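Local coordinates for protein endoribonuclease AbiQ (Lactococcus lactis, PDB 4GLK) that cleaves RNA as the toxin of a type III toxin-antitoxin system involved in anti-phage defence and is neutralised by its cognate antitoxin RNA, AntiQ, at residues L3-V8 / Q116-Y121. The protein carries 1 engineered substitution. Residues are numbered along the deposited sequence; the frame is centred on the assembly and turned at random.
Sequences LRFFTV and QKQLIY
Leu119 lies over one face of the Phe5 ring, and this apolar pair carries most of the contact. The nearest approach is between Leu119 CB and Phe5 CE2, at 3.7 Å. Leu119 CD2 sits 3.9 Å from both Phe5 CD2 and Phe5 CE2. CB and CD2 of the leucine thus meet the outer part of the ring, while CD1 stands over its face. The two side chains pass one another, each running toward the other's backbone. Leu119 CG is anti to its own N (chi1 -163°), which carries the branched end from the helix toward the strand. Phe5 CG is anti to the carbonyl carbon (chi1 -72°), and the far end of the ring swings toward the helix.

CD1, the methyl over the Phe5 face, also reaches the backbone where the chain enters the strand. CD1 of Leu119 is 3.8 Å from Leu3 O, and it lies 4.1 Å from Arg4 CA. Leu3 CB is a looser apolar neighbour, 4.4 Å from Leu119 CD1. Leu3 O also accepts a hydrogen bond from O1 of a bound glycerol, probably from the crystallisation liquor.

Strand 4-8 belongs to the antiparallel sheet of the ToxN/AbiQ toxin fold, between strands 33-40 and 100-102. Helix 110-124 packs beside its beginning, with the two segment axes at 123°. Val35 of the adjacent strand 33-40 and Leu50 of strand 45-52, the next one across, also touch Phe5. The ring therefore joins the helix to the sheet.

Polar groups play a lesser part. Gln118 OE1 approaches the ring obliquely, 4.3 Å from Phe5 CZ. The amide nitrogen, Gln118 NE2, makes a weak hydrogen bond to Leu84 O. The Arg4 side chain leaves its backbone away from the helix, and NH1 hydrogen-bonds to Thr2 O.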
loop_
_atom_site.group_PDB
_atom_site.type_symbol
_atom_site.label_atom_id
_atom_site.label_comp_id
_atom_site.label_asym_id
_atom_site.label_seq_id
_atom_site.Cartn_x
_atom_site.Cartn_y
_atom_site.Cartn_z
ATOM N N LEU A 3 -9.351 -6.320 -5.516
ATOM C CA LEU A 3 -8.729 -5.136 -4.915
ATOM C C LEU A 3 -9.830 -4.172 -4.376
ATOM O O LEU A 3 -10.829 -3.933 -5.054
ATOM C CB LEU A 3 -7.884 -4.425 -5.991
ATOM C CG LEU A 3 -6.359 -4.424 -5.899
ATOM C CD1 LEU A 3 -5.808 -5.579 -5.104
ATOM C CD2 LEU A 3 -5.733 -4.375 -7.301
ATOM N N ARG A 4 -9.639 -3.637 -3.161
ATOM C CA ARG A 4 -10.583 -2.735 -2.507
ATOM C C ARG A 4 -9.827 -1.748 -1.681
ATOM O O ARG A 4 -8.670 -1.997 -1.362
ATOM C CB ARG A 4 -11.450 -3.530 -1.524
ATOM C CG ARG A 4 -12.682 -4.119 -2.092
ATOM C CD ARG A 4 -12.578 -5.603 -2.061
ATOM N NE ARG A 4 -12.781 -6.167 -0.729
ATOM C CZ ARG A 4 -12.488 -7.426 -0.423
ATOM N NH1 ARG A 4 -11.962 -8.228 -1.339
ATOM N NH2 ARG A 4 -12.716 -7.892 0.789
ATOM N N PHE A 5 -10.528 -0.712 -1.184
ATOM C CA PHE A 5 -9.948 0.306 -0.312
ATOM C C PHE A 5 -10.178 -0.040 1.137
ATOM O O PHE A 5 -11.258 -0.493 1.525
ATOM C CB PHE A 5 -10.509 1.705 -0.612
ATOM C CG PHE A 5 -10.070 2.360 -1.903
ATOM C CD1 PHE A 5 -8.731 2.642 -2.137
ATOM C CD2 PHE A 5 -11.005 2.772 -2.845
ATOM C CE1 PHE A 5 -8.331 3.312 -3.294
ATOM C CE2 PHE A 5 -10.600 3.407 -4.023
ATOM C CZ PHE A 5 -9.263 3.681 -4.234
ATOM N N PHE A 6 -9.165 0.197 1.947
ATOM C CA PHE A 6 -9.259 -0.081 3.371
ATOM C C PHE A 6 -8.515 0.967 4.129
ATOM O O PHE A 6 -7.669 1.682 3.567
ATOM C CB PHE A 6 -8.569 -1.418 3.706
ATOM C CG PHE A 6 -9.204 -2.657 3.129
ATOM C CD1 PHE A 6 -10.236 -3.307 3.799
ATOM C CD2 PHE A 6 -8.749 -3.195 1.937
ATOM C CE1 PHE A 6 -10.836 -4.444 3.252
ATOM C CE2 PHE A 6 -9.348 -4.333 1.394
ATOM C CZ PHE A 6 -10.374 -4.962 2.067
ATOM N N THR A 7 -8.787 0.998 5.438
ATOM C CA THR A 7 -8.014 1.725 6.411
ATOM C C THR A 7 -7.593 0.646 7.394
ATOM O O THR A 7 -8.098 -0.488 7.359
ATOM C CB THR A 7 -8.748 2.934 7.046
ATOM O OG1 THR A 7 -9.861 2.504 7.821
ATOM C CG2 THR A 7 -9.139 4.024 6.022
ATOM N N VAL A 8 -6.618 0.970 8.224
ATOM C CA VAL A 8 -6.117 0.054 9.233
ATOM C C VAL A 8 -6.368 0.740 10.575
ATOM O O VAL A 8 -6.421 1.982 10.622
ATOM C CB VAL A 8 -4.620 -0.312 8.986
ATOM C CG1 VAL A 8 -4.134 -1.366 9.985
ATOM C CG2 VAL A 8 -4.409 -0.817 7.556
ATOM N N GLN A 116 -12.524 6.302 -6.745
ATOM C CA GLN A 116 -13.250 5.319 -7.546
ATOM C C GLN A 116 -12.448 5.040 -8.831
ATOM O O GLN A 116 -12.153 3.880 -9.133
ATOM C CB GLN A 116 -14.663 5.854 -7.847
ATOM C CG GLN A 116 -15.589 4.902 -8.617
ATOM C CD GLN A 116 -16.884 5.543 -9.102
ATOM O OE1 GLN A 116 -17.914 4.875 -9.227
ATOM N NE2 GLN A 116 -16.866 6.833 -9.434
ATOM N N LYS A 117 -12.013 6.129 -9.517
ATOM C CA LYS A 117 -11.221 6.114 -10.749
ATOM C C LYS A 117 -9.879 5.422 -10.532
ATOM O O LYS A 117 -9.464 4.642 -11.384
ATOM C CB LYS A 117 -11.028 7.542 -11.294
ATOM C CG LYS A 117 -12.322 8.150 -11.817
ATOM C CD LYS A 117 -12.148 9.598 -12.228
ATOM C CE LYS A 117 -13.379 10.118 -12.939
ATOM N NZ LYS A 117 -13.623 9.419 -14.237
ATOM N N GLN A 118 -9.218 5.685 -9.384
ATOM C CA GLN A 118 -7.952 5.029 -9.023
ATOM C C GLN A 118 -8.127 3.506 -8.897
ATOM O O GLN A 118 -7.255 2.762 -9.340
ATOM C CB GLN A 118 -7.414 5.562 -7.697
ATOM C CG GLN A 118 -6.906 6.997 -7.755
ATOM C CD GLN A 118 -6.494 7.467 -6.385
ATOM O OE1 GLN A 118 -7.190 7.249 -5.381
ATOM N NE2 GLN A 118 -5.369 8.148 -6.319
ATOM N N LEU A 119 -9.219 3.057 -8.248
ATOM C CA LEU A 119 -9.553 1.638 -8.067
ATOM C C LEU A 119 -9.871 0.971 -9.390
ATOM O O LEU A 119 -9.383 -0.132 -9.617
ATOM C CB LEU A 119 -10.744 1.464 -7.118
ATOM C CG LEU A 119 -10.950 0.078 -6.520
ATOM C CD1 LEU A 119 -9.686 -0.426 -5.811
ATOM C CD2 LEU A 119 -12.085 0.126 -5.542
ATOM N N ILE A 120 -10.683 1.613 -10.273
ATOM C CA ILE A 120 -10.935 0.991 -11.588
ATOM C C ILE A 120 -9.603 0.761 -12.346
ATOM O O ILE A 120 -9.420 -0.304 -12.939
ATOM C CB ILE A 120 -12.105 1.561 -12.467
ATOM C CG1 ILE A 120 -11.639 2.310 -13.719
ATOM C CG2 ILE A 120 -13.195 2.312 -11.690
ATOM C CD1 ILE A 120 -12.283 1.795 -14.965
ATOM N N TYR A 121 -8.657 1.736 -12.256
ATOM C CA TYR A 121 -7.354 1.607 -12.887
ATOM C C TYR A 121 -6.555 0.463 -12.263
ATOM O O TYR A 121 -6.025 -0.374 -12.982
ATOM C CB TYR A 121 -6.553 2.910 -12.861
ATOM C CG TYR A 121 -5.215 2.755 -13.556
ATOM C CD1 TYR A 121 -5.134 2.647 -14.944
ATOM C CD2 TYR A 121 -4.037 2.647 -12.825
ATOM C CE1 TYR A 121 -3.914 2.449 -15.584
ATOM C CE2 TYR A 121 -2.816 2.427 -13.451
ATOM C CZ TYR A 121 -2.758 2.333 -14.831
ATOM O OH TYR A 121 -1.549 2.183 -15.455
#